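PDB 6SMO: Ketoacyl_synth_N domain-containing protein from Photorhabdus luminescens subsp. laumondii, which probably acts as the chain-length-factor partner of a ketosynthase chain in polyketide assembly, helping to line the pocket that holds the growing chain. Local coordinates for residues Q108-E113 / P127-A132; N102-W107 / E187-P192; F134-Q139 / S152-T157; S70-V75 / F218-A223. All coordinates share one frame; numbering follows the deposited sequence.

Interaction 1: residues Q108-E113 / P127-A132. With LKZ (3,5,7,9,11-pentakis(oxidanylidene)dodecanal), chain H.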
# COMPACT_ATOMS: atom_id res chain seq x y z
N GLN C 108 14.50 -9.83 1.48
CA GLN C 108 15.29 -10.99 0.98
C GLN C 108 15.75 -10.74 -0.46
O GLN C 108 16.88 -11.16 -0.79
CB GLN C 108 14.48 -12.28 1.08
CG GLN C 108 15.20 -13.52 0.56
CD GLN C 108 16.52 -13.76 1.26
OE1 GLN C 108 16.58 -13.94 2.48
NE2 GLN C 108 17.60 -13.76 0.49
N HIS C 109 14.91 -10.09 -1.28
CA HIS C 109 15.13 -9.91 -2.74
C HIS C 109 16.06 -8.72 -3.03
O HIS C 109 16.65 -8.71 -4.13
CB HIS C 109 13.78 -9.74 -3.47
CG HIS C 109 13.83 -10.12 -4.91
ND1 HIS C 109 14.13 -9.22 -5.91
CD2 HIS C 109 13.61 -11.30 -5.52
CE1 HIS C 109 14.09 -9.83 -7.08
NE2 HIS C 109 13.78 -11.11 -6.87
N ILE C 110 16.19 -7.76 -2.10
CA ILE C 110 16.84 -6.44 -2.36
C ILE C 110 18.04 -6.19 -1.43
O ILE C 110 18.80 -5.26 -1.74
CB ILE C 110 15.80 -5.29 -2.27
CG1 ILE C 110 15.39 -4.99 -0.82
CG2 ILE C 110 14.59 -5.59 -3.15
CD1 ILE C 110 14.76 -3.63 -0.63
N GLU C 111 18.20 -6.95 -0.35
CA GLU C 111 19.23 -6.70 0.70
C GLU C 111 20.60 -6.46 0.07
O GLU C 111 21.18 -5.38 0.30
CB GLU C 111 19.31 -7.85 1.71
CG GLU C 111 18.67 -7.53 3.05
CD GLU C 111 19.14 -8.42 4.19
OE1 GLU C 111 18.27 -8.99 4.89
OE2 GLU C 111 20.37 -8.54 4.38
N ASP C 112 21.10 -7.44 -0.70
CA ASP C 112 22.45 -7.43 -1.33
C ASP C 112 22.56 -6.22 -2.28
O ASP C 112 23.67 -5.65 -2.38
CB ASP C 112 22.73 -8.74 -2.07
CG ASP C 112 22.85 -9.95 -1.16
OD1 ASP C 112 22.71 -9.78 0.07
OD2 ASP C 112 23.08 -11.06 -1.69
N GLU C 113 21.46 -5.85 -2.93
CA GLU C 113 21.39 -4.74 -3.92
C GLU C 113 21.49 -3.38 -3.20
O GLU C 113 22.12 -2.47 -3.77
CB GLU C 113 20.13 -4.86 -4.76
CG GLU C 113 20.19 -5.98 -5.79
CD GLU C 113 18.96 -6.12 -6.67
OE1 GLU C 113 19.10 -5.95 -7.89
OE2 GLU C 113 17.88 -6.41 -6.12
N PRO C 127 16.58 -3.47 -11.65
CA PRO C 127 15.31 -2.74 -11.79
C PRO C 127 14.09 -3.32 -11.06
O PRO C 127 13.04 -2.70 -11.13
CB PRO C 127 15.09 -2.82 -13.31
CG PRO C 127 15.63 -4.18 -13.69
CD PRO C 127 16.79 -4.42 -12.75
N TYR C 128 14.23 -4.47 -10.39
CA TYR C 128 13.12 -5.19 -9.70
C TYR C 128 13.08 -4.85 -8.21
O TYR C 128 12.23 -5.41 -7.50
CB TYR C 128 13.23 -6.70 -9.94
CG TYR C 128 12.81 -7.13 -11.32
CD1 TYR C 128 11.51 -6.94 -11.76
CD2 TYR C 128 13.72 -7.72 -12.18
CE1 TYR C 128 11.12 -7.34 -13.03
CE2 TYR C 128 13.34 -8.12 -13.46
CZ TYR C 128 12.04 -7.93 -13.88
OH TYR C 128 11.66 -8.32 -15.13
N VAL C 129 13.96 -3.95 -7.74
CA VAL C 129 13.98 -3.46 -6.33
C VAL C 129 12.71 -2.62 -6.09
O VAL C 129 12.26 -2.57 -4.93
CB VAL C 129 15.26 -2.66 -6.03
CG1 VAL C 129 15.25 -2.04 -4.64
CG2 VAL C 129 16.51 -3.51 -6.22
N ALA C 130 12.24 -1.95 -7.13
CA ALA C 130 11.05 -1.07 -7.13
C ALA C 130 9.74 -1.83 -6.93
O ALA C 130 8.79 -1.24 -6.46
CB ALA C 130 11.04 -0.22 -8.36
N THR C 131 9.66 -3.07 -7.39
CA THR C 131 8.39 -3.81 -7.24
C THR C 131 8.50 -4.95 -6.24
O THR C 131 7.49 -5.33 -5.71
CB THR C 131 7.91 -4.32 -8.59
OG1 THR C 131 9.05 -4.86 -9.24
CG2 THR C 131 7.34 -3.21 -9.44
N ALA C 132 9.68 -5.51 -6.03
CA ALA C 132 9.83 -6.67 -5.12
C ALA C 132 9.63 -6.35 -3.64
O ALA C 132 9.07 -7.17 -2.94
CB ALA C 132 11.14 -7.34 -5.39
C4 LKZ H . 11.33 1.48 -3.90
C5 LKZ H . 10.03 0.81 -3.53
C6 LKZ H . 8.89 1.71 -3.06
C7 LKZ H . 7.81 1.72 -4.12
C8 LKZ H . 6.50 2.48 -3.86
C10 LKZ H . 4.34 4.70 -8.07
C22 LKZ H . 12.27 1.35 -2.71
C11 LKZ H . 4.44 5.99 -7.30
O19 LKZ H . 5.18 6.90 -7.63
C3 LKZ H . 4.43 3.63 -7.00
O23 LKZ H . 3.58 2.77 -6.91
C2 LKZ H . 5.56 3.77 -5.96
C9 LKZ H . 5.72 2.47 -5.18
O20 LKZ H . 5.31 1.42 -5.62
O21 LKZ H . 8.01 1.18 -5.18
O22 LKZ H . 9.93 -0.40 -3.59
O24 LKZ H . 13.11 0.45 -2.64
C23 LKZ H . 12.13 2.40 -1.63
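Ile110 and Val129 make the apolar centre of this contact, their side chains meeting at about a right angle. The CG2 branch of Ile110 does the touching, 3.9 Å from Val129 CG1. It points there because CG1 of Ile110 is tucked between the backbone N and the carbonyl carbon (chi1 74°). Beside this pair the His109 ring approaches the methyl of Ala132 obliquely, with ND1 3.6 Å from Ala132 CB, while its NE2 is hydrogen-bonded to Arg64 O.

A polar chain also runs along the valine. The extended Glu113 slides past Val129 in the opposite direction and brings its CD to 3.6 Å from Val129 CG2. Its OE1 accepts a hydrogen bond from Gly126 N.

The short helix 129-132 is thereby packed against the turn leading into helix 111-116, within the ketoacyl synthase N-terminal region. The same helix borders the pocket shared with the PKS_KS domain-containing chain. Val129 CG1, which meets Ile110, also lies 3.8 Å from O24 of the pentaketo-dodecanal LKZ, and Ala130 O comes within 2.8 Å of LKZ O21. Leu233 of the PKS_KS chain packs on Ala130.

Interaction 2: residues N102-W107 / E187-P192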
# COMPACT_ATOMS: atom_id res chain seq x y z
N ASN C 102 0.62 -6.91 5.16
CA ASN C 102 2.09 -7.14 5.16
C ASN C 102 2.79 -5.92 5.77
O ASN C 102 2.51 -4.79 5.32
CB ASN C 102 2.61 -7.42 3.75
CG ASN C 102 4.11 -7.66 3.72
OD1 ASN C 102 4.86 -6.86 3.16
ND2 ASN C 102 4.55 -8.74 4.34
N CYS C 103 3.68 -6.16 6.75
CA CYS C 103 4.33 -5.12 7.59
C CYS C 103 5.79 -4.90 7.17
O CYS C 103 6.17 -3.73 6.97
CB CYS C 103 4.26 -5.51 9.06
SG CYS C 103 2.56 -5.76 9.66
N PHE C 104 6.57 -5.98 7.04
CA PHE C 104 8.05 -5.94 6.90
C PHE C 104 8.49 -5.86 5.43
O PHE C 104 9.69 -5.57 5.20
CB PHE C 104 8.69 -7.14 7.60
CG PHE C 104 8.83 -6.99 9.09
CD1 PHE C 104 9.87 -6.25 9.64
CD2 PHE C 104 7.91 -7.57 9.95
CE1 PHE C 104 9.99 -6.11 11.01
CE2 PHE C 104 8.03 -7.42 11.33
CZ PHE C 104 9.07 -6.69 11.85
N GLY C 105 7.59 -6.10 4.48
CA GLY C 105 7.88 -6.02 3.04
C GLY C 105 8.65 -7.24 2.55
O GLY C 105 8.38 -8.35 3.05
N GLY C 106 9.59 -7.04 1.62
CA GLY C 106 10.39 -8.11 0.99
C GLY C 106 11.86 -7.74 0.90
O GLY C 106 12.31 -7.36 -0.20
N TRP C 107 12.60 -7.88 2.01
CA TRP C 107 14.03 -7.50 2.13
C TRP C 107 14.94 -8.57 1.50
O TRP C 107 16.03 -8.19 1.04
CB TRP C 107 14.40 -7.23 3.59
CG TRP C 107 14.14 -5.82 4.02
CD1 TRP C 107 13.11 -5.37 4.79
CD2 TRP C 107 14.92 -4.67 3.67
NE1 TRP C 107 13.20 -4.02 4.96
CE2 TRP C 107 14.30 -3.56 4.28
CE3 TRP C 107 16.08 -4.46 2.91
CZ2 TRP C 107 14.80 -2.26 4.15
CZ3 TRP C 107 16.58 -3.19 2.78
CH2 TRP C 107 15.95 -2.10 3.40
N GLU C 187 4.09 -12.99 5.30
CA GLU C 187 5.33 -12.41 5.88
C GLU C 187 6.52 -13.33 5.61
O GLU C 187 6.36 -14.55 5.66
CB GLU C 187 5.20 -12.30 7.39
CG GLU C 187 4.26 -11.22 7.89
CD GLU C 187 4.70 -9.79 7.70
OE1 GLU C 187 3.89 -8.90 7.93
OE2 GLU C 187 5.85 -9.57 7.32
N HIS C 188 7.67 -12.73 5.32
CA HIS C 188 9.00 -13.39 5.20
C HIS C 188 9.98 -12.70 6.15
O HIS C 188 10.29 -11.51 5.91
CB HIS C 188 9.49 -13.36 3.74
CG HIS C 188 10.81 -14.03 3.55
ND1 HIS C 188 10.94 -15.40 3.44
CD2 HIS C 188 12.06 -13.52 3.45
CE1 HIS C 188 12.21 -15.70 3.28
NE2 HIS C 188 12.92 -14.57 3.28
N LEU C 189 10.44 -13.41 7.18
CA LEU C 189 11.25 -12.85 8.30
C LEU C 189 12.66 -13.47 8.32
O LEU C 189 13.41 -13.19 9.27
CB LEU C 189 10.53 -13.13 9.62
CG LEU C 189 9.06 -12.71 9.69
CD1 LEU C 189 8.43 -13.17 10.99
CD2 LEU C 189 8.91 -11.20 9.54
N SER C 190 13.01 -14.28 7.30
CA SER C 190 14.25 -15.10 7.27
C SER C 190 15.42 -14.32 6.64
O SER C 190 16.55 -14.85 6.67
CB SER C 190 14.02 -16.40 6.55
OG SER C 190 13.13 -17.23 7.28
N SER C 191 15.17 -13.12 6.11
CA SER C 191 16.20 -12.24 5.49
C SER C 191 17.10 -11.66 6.58
O SER C 191 16.60 -11.18 7.59
CB SER C 191 15.59 -11.16 4.63
OG SER C 191 14.83 -10.26 5.42
N PRO C 192 18.44 -11.70 6.41
CA PRO C 192 19.39 -11.32 7.46
C PRO C 192 19.08 -10.04 8.26
O PRO C 192 19.34 -10.04 9.45
CB PRO C 192 20.70 -11.12 6.68
CG PRO C 192 20.60 -12.11 5.55
CD PRO C 192 19.13 -12.14 5.18
O HOH W 1 7.44 -9.83 4.92
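Glu187 turns its carboxylate onto the backbone at Cys103, whose N donates to Glu187 OE1 over 3.0 Å with an N-H...O angle of 155°. The donor comes in on the syn side, 21° out of the carboxylate plane. A bend at chi2 (-70°) folds the glutamate chain back so that its acid group lies against residues 102-104. OE1 also bonds to Ser315 OG, so two donors hold this buried oxygen. The other oxygen, OE2, sits at the edge of the Phe104 ring, near its plane, with ring and carboxylate nearly perpendicular. It also meets a water at 2.9 Å. That water accepts from Asn102 ND2 and is close to Gly105 O as well; Asn102 ND2 is also hydrogen-bonded to Ser186 O, its stronger partner.

At His188 the main chain joins the same site, its N donating to the water over 2.9 Å. Both segments are loops that leave neighbouring parallel strands, 96-101 and 180-187, of the mixed sheet of this thiolase-type fold, and the water bridges the two loops.

Leu189 then turns CD2 to the Phe104 ring, 3.8 Å from CD2 of the phenylalanine, the two side chains crossing at about a right angle. Phe104 also stacks edge-to-face with Phe314. Ser191, just before helix 192-204, places OG 3.6 Å from Trp107 CB, while the Trp107 indole leads away from residues 187-192 into an edge-to-face contact with Trp133.

Interaction 3: residues F134-Q139 / S152-T157. With LKZ (3,5,7,9,11-pentakis(oxidanylidene)dodecanal), chain H.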
# COMPACT_ATOMS: atom_id res chain seq x y z
N PHE C 134 8.13 -3.59 -1.87
CA PHE C 134 6.94 -2.96 -1.25
C PHE C 134 5.86 -3.97 -0.88
O PHE C 134 5.64 -4.92 -1.59
CB PHE C 134 6.50 -1.69 -1.98
CG PHE C 134 5.72 -1.88 -3.24
CD1 PHE C 134 6.18 -2.71 -4.25
CD2 PHE C 134 4.54 -1.20 -3.45
CE1 PHE C 134 5.45 -2.86 -5.41
CE2 PHE C 134 3.82 -1.36 -4.61
CZ PHE C 134 4.27 -2.20 -5.59
N PRO C 135 5.11 -3.73 0.21
CA PRO C 135 4.07 -4.62 0.68
C PRO C 135 2.91 -4.84 -0.31
O PRO C 135 2.39 -5.91 -0.36
CB PRO C 135 3.54 -3.91 1.92
CG PRO C 135 4.67 -3.06 2.37
CD PRO C 135 5.26 -2.58 1.08
N ALA C 136 2.64 -3.86 -1.18
CA ALA C 136 1.53 -3.90 -2.16
C ALA C 136 1.88 -4.69 -3.43
O ALA C 136 1.12 -4.60 -4.36
CB ALA C 136 1.08 -2.52 -2.50
N ALA C 137 3.04 -5.33 -3.39
CA ALA C 137 3.55 -6.17 -4.48
C ALA C 137 2.64 -7.38 -4.63
O ALA C 137 2.34 -7.73 -5.75
CB ALA C 137 4.95 -6.58 -4.12
N LEU C 138 2.21 -7.95 -3.52
CA LEU C 138 1.41 -9.19 -3.53
C LEU C 138 0.08 -8.98 -4.24
O LEU C 138 -0.26 -9.80 -5.06
CB LEU C 138 1.20 -9.67 -2.09
CG LEU C 138 0.54 -11.04 -1.90
CD1 LEU C 138 1.00 -12.02 -2.94
CD2 LEU C 138 0.82 -11.58 -0.52
N GLN C 139 -0.60 -7.88 -3.95
CA GLN C 139 -1.92 -7.61 -4.56
C GLN C 139 -1.77 -7.47 -6.07
O GLN C 139 -2.61 -8.00 -6.75
CB GLN C 139 -2.62 -6.47 -3.82
CG GLN C 139 -2.57 -5.11 -4.49
CD GLN C 139 -3.10 -4.07 -3.56
OE1 GLN C 139 -2.40 -3.63 -2.68
NE2 GLN C 139 -4.34 -3.71 -3.72
N SER C 152 -8.84 -3.22 -4.50
CA SER C 152 -7.76 -4.07 -3.91
C SER C 152 -6.81 -3.19 -3.09
O SER C 152 -6.18 -2.29 -3.68
CB SER C 152 -7.03 -4.82 -4.99
OG SER C 152 -7.89 -5.76 -5.62
N LYS C 153 -6.67 -3.48 -1.79
CA LYS C 153 -5.82 -2.66 -0.89
C LYS C 153 -4.86 -3.52 -0.07
O LYS C 153 -5.11 -4.71 0.09
CB LYS C 153 -6.69 -1.88 0.10
CG LYS C 153 -7.81 -1.06 -0.51
CD LYS C 153 -7.27 0.02 -1.39
CE LYS C 153 -8.02 0.15 -2.69
NZ LYS C 153 -7.08 0.42 -3.79
N THR C 154 -3.78 -2.89 0.39
CA THR C 154 -2.76 -3.53 1.26
C THR C 154 -2.62 -2.67 2.51
O THR C 154 -2.57 -1.45 2.39
CB THR C 154 -1.39 -3.64 0.57
OG1 THR C 154 -1.52 -4.33 -0.67
CG2 THR C 154 -0.38 -4.36 1.42
N PHE C 155 -2.56 -3.32 3.68
CA PHE C 155 -2.41 -2.62 4.97
C PHE C 155 -1.06 -3.02 5.54
O PHE C 155 -0.70 -4.18 5.40
CB PHE C 155 -3.51 -3.04 5.93
CG PHE C 155 -4.89 -2.58 5.55
CD1 PHE C 155 -5.64 -3.29 4.64
CD2 PHE C 155 -5.43 -1.44 6.11
CE1 PHE C 155 -6.91 -2.87 4.29
CE2 PHE C 155 -6.70 -1.02 5.76
CZ PHE C 155 -7.44 -1.74 4.85
N SER C 156 -0.34 -2.08 6.15
CA SER C 156 0.97 -2.37 6.77
C SER C 156 0.93 -1.94 8.24
O SER C 156 1.99 -1.79 8.83
CB SER C 156 2.07 -1.69 6.04
OG SER C 156 2.15 -2.15 4.70
N THR C 157 -0.27 -1.78 8.80
CA THR C 157 -0.46 -1.40 10.22
C THR C 157 0.16 -2.50 11.10
O THR C 157 -0.28 -3.66 10.98
CB THR C 157 -1.94 -1.18 10.56
OG1 THR C 157 -2.56 -0.49 9.48
CG2 THR C 157 -2.12 -0.40 11.84
C4 LKZ H . 11.33 1.48 -3.90
C5 LKZ H . 10.03 0.81 -3.53
C6 LKZ H . 8.89 1.71 -3.06
C7 LKZ H . 7.81 1.72 -4.12
C8 LKZ H . 6.50 2.48 -3.86
C10 LKZ H . 4.34 4.70 -8.07
C22 LKZ H . 12.27 1.35 -2.71
C11 LKZ H . 4.44 5.99 -7.30
O19 LKZ H . 5.18 6.90 -7.63
C3 LKZ H . 4.43 3.63 -7.00
O23 LKZ H . 3.58 2.77 -6.91
C2 LKZ H . 5.56 3.77 -5.96
C9 LKZ H . 5.72 2.47 -5.18
O20 LKZ H . 5.31 1.42 -5.62
O21 LKZ H . 8.01 1.18 -5.18
O22 LKZ H . 9.93 -0.40 -3.59
O24 LKZ H . 13.11 0.45 -2.64
C23 LKZ H . 12.13 2.40 -1.63
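Thr154 presents its two branches to different parts of residues 134-139. With CG2 anti to the backbone N and OG1 anti to the carbonyl carbon (chi1 -56°), the methyl goes to Pro135, 4.0 Å from its CB, and the hydroxyl goes to Ala136, 3.7 Å from the methyl carbon CB. Gln139, in the first turn of helix 137-146, reaches the same threonine obliquely with its chain extended beyond CG. The hydroxyl of Thr154 is placed to donate to Gln139 OE1, although the modelled separation is too short to be taken literally. The placing of the amide nitrogen beside Ser152 is likewise doubtful.

Further along the strand segment, Ser156 sets OG beside the proline ring, 3.6 Å from Pro135 CG. The stronger partners of that hydroxyl are Asn102 O and Ser188 of the PKS_KS chain.

Phe134 looks the other way, onto the bound pentaketo-dodecanal. LKZ O20 stands 3.3 Å above one face of the ring, toward its rim, while the opposite face is backed by Ala137 N, 3.9 Å above the plane and over the ring centre. A type I turn from Phe134 to Ala137, closed by Ala137 N to Phe134 O at 3.2 Å, brings the helix start beneath the aromatic ring.

Residues 152-157 lie against the PKS_KS chain, with backbone bonds from Thr154 and Ser156 and a salt bridge from Lys153 to Asp196 of that chain. The chemistry is therefore divided: polar groups tie the strand to the partner subunit, whereas an aromatic face meets the polyketide, probably mainly by van der Waals contact.

Interaction 4: residues S70-V75 / F218-A223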
# COMPACT_ATOMS: atom_id res chain seq x y z
N SER C 70 5.69 -12.60 -1.33
CA SER C 70 4.76 -12.66 -2.50
C SER C 70 4.58 -14.12 -2.94
O SER C 70 3.46 -14.47 -3.34
CB SER C 70 5.24 -11.79 -3.63
OG SER C 70 5.09 -10.42 -3.31
N VAL C 71 5.64 -14.93 -2.87
CA VAL C 71 5.63 -16.39 -3.20
C VAL C 71 4.67 -17.10 -2.23
O VAL C 71 3.81 -17.86 -2.70
CB VAL C 71 7.04 -17.00 -3.16
CG1 VAL C 71 7.02 -18.52 -3.24
CG2 VAL C 71 7.93 -16.43 -4.26
N TYR C 72 4.82 -16.84 -0.92
CA TYR C 72 3.98 -17.43 0.16
C TYR C 72 2.51 -17.02 -0.03
O TYR C 72 1.62 -17.84 0.25
CB TYR C 72 4.46 -16.98 1.55
CG TYR C 72 5.86 -17.38 1.93
CD1 TYR C 72 6.44 -18.56 1.48
CD2 TYR C 72 6.61 -16.59 2.79
CE1 TYR C 72 7.72 -18.92 1.85
CE2 TYR C 72 7.89 -16.94 3.18
CZ TYR C 72 8.45 -18.11 2.70
OH TYR C 72 9.72 -18.47 3.07
N GLY C 73 2.28 -15.79 -0.50
CA GLY C 73 0.93 -15.23 -0.72
C GLY C 73 0.19 -15.95 -1.84
O GLY C 73 -1.00 -16.27 -1.64
N ILE C 74 0.87 -16.19 -2.96
CA ILE C 74 0.27 -16.77 -4.21
C ILE C 74 -0.11 -18.24 -3.96
O ILE C 74 -1.21 -18.64 -4.40
CB ILE C 74 1.22 -16.60 -5.41
CG1 ILE C 74 1.42 -15.12 -5.76
CG2 ILE C 74 0.73 -17.39 -6.62
CD1 ILE C 74 2.68 -14.84 -6.55
N VAL C 75 0.75 -19.01 -3.29
CA VAL C 75 0.51 -20.46 -2.99
C VAL C 75 -0.66 -20.58 -2.01
O VAL C 75 -1.43 -21.56 -2.14
CB VAL C 75 1.77 -21.17 -2.46
CG1 VAL C 75 2.90 -21.16 -3.47
CG2 VAL C 75 2.26 -20.62 -1.12
N PHE C 218 9.14 -16.67 16.59
CA PHE C 218 8.49 -16.09 15.39
C PHE C 218 8.41 -17.16 14.29
O PHE C 218 9.26 -18.07 14.28
CB PHE C 218 9.25 -14.86 14.88
CG PHE C 218 9.47 -13.78 15.90
CD1 PHE C 218 8.54 -12.76 16.06
CD2 PHE C 218 10.59 -13.78 16.71
CE1 PHE C 218 8.74 -11.76 17.00
CE2 PHE C 218 10.79 -12.78 17.65
CZ PHE C 218 9.87 -11.77 17.79
N SER C 219 7.41 -17.05 13.42
CA SER C 219 7.24 -17.99 12.29
C SER C 219 6.80 -17.21 11.05
O SER C 219 5.97 -16.32 11.18
CB SER C 219 6.23 -19.05 12.61
OG SER C 219 6.62 -19.78 13.75
N GLU C 220 7.34 -17.56 9.89
CA GLU C 220 6.95 -16.90 8.62
C GLU C 220 5.91 -17.76 7.91
O GLU C 220 5.63 -18.86 8.37
CB GLU C 220 8.17 -16.68 7.74
CG GLU C 220 8.85 -17.97 7.32
CD GLU C 220 10.08 -17.75 6.46
OE1 GLU C 220 10.50 -18.69 5.77
OE2 GLU C 220 10.62 -16.65 6.51
N GLY C 221 5.36 -17.25 6.82
CA GLY C 221 4.37 -17.98 6.01
C GLY C 221 3.27 -17.07 5.51
O GLY C 221 3.54 -15.86 5.34
N ALA C 222 2.08 -17.62 5.28
CA ALA C 222 0.91 -16.90 4.72
C ALA C 222 -0.39 -17.62 5.09
O ALA C 222 -0.35 -18.84 5.36
CB ALA C 222 1.06 -16.77 3.22
N ALA C 223 -1.49 -16.87 5.11
CA ALA C 223 -2.87 -17.35 5.39
C ALA C 223 -3.86 -16.47 4.63
O ALA C 223 -3.75 -15.23 4.75
CB ALA C 223 -3.13 -17.33 6.87
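Glu220 OE2 is gripped by Ser190 OG and, weakly, by Leu189 N, while the other oxygen of this buried acid, OE1, takes a weak hydrogen bond from Tyr72 OH, 2.8 Å away. The phenol ring and the carboxylate are turned 58° against each other and their side chains cross at a slant. Glu220 reaches the hydroxyl with a chain extended beyond CG, although its CG starts between the backbone N and the carbonyl carbon (chi1 62°).

Closer to the backbone the packing is apolar. CB of Tyr72 rests 3.8 Å from Ala222 CB, and the alanine methyl also lies under the turn of helix at Gly73, 4.0 Å from Gly73 N. Between Glu220 and Ala222, Gly221 passes the tyrosine ring with its carbonyl, O being 4.1 Å from Tyr72 CD2. At Gly221 (phi 141°) a CB would run into the carbonyl oxygen of Glu220, so the backbone course here depends on a residue without a side chain.

Helix segment 70-75 and strand segment 221-223 approach to 7.1 Å between axes. Ala223 points to the other side of the sheet, where helix 319-329 packs on it. A sheet held between helices in this way is consistent with the layered alpha-beta architecture of the thiolase fold.

From the N terminus, residues 70-75 on helix 68-84 open the longest loop, which interaction 4 closes only at strand 218-229. Within it, the loop after strand 96-101 opens interaction 2, closed at 187-192. Two short loops lie in series inside that span: interaction 1 ends at 127-132 before interaction 3 begins at 134-139, and no loops cross. Interactions 1 and 3 both touch LKZ and sit on consecutive helices, Thr131 packing on Ala137. Interaction 2 joins its neighbours: Asn102 pairs with Phe155 of interaction 3, Glu187 with Gly221 of interaction 4, and Gln108 of interaction 1 packs on His188. The mixed sheet, helix 68-84 and the ligand pocket are thus connected.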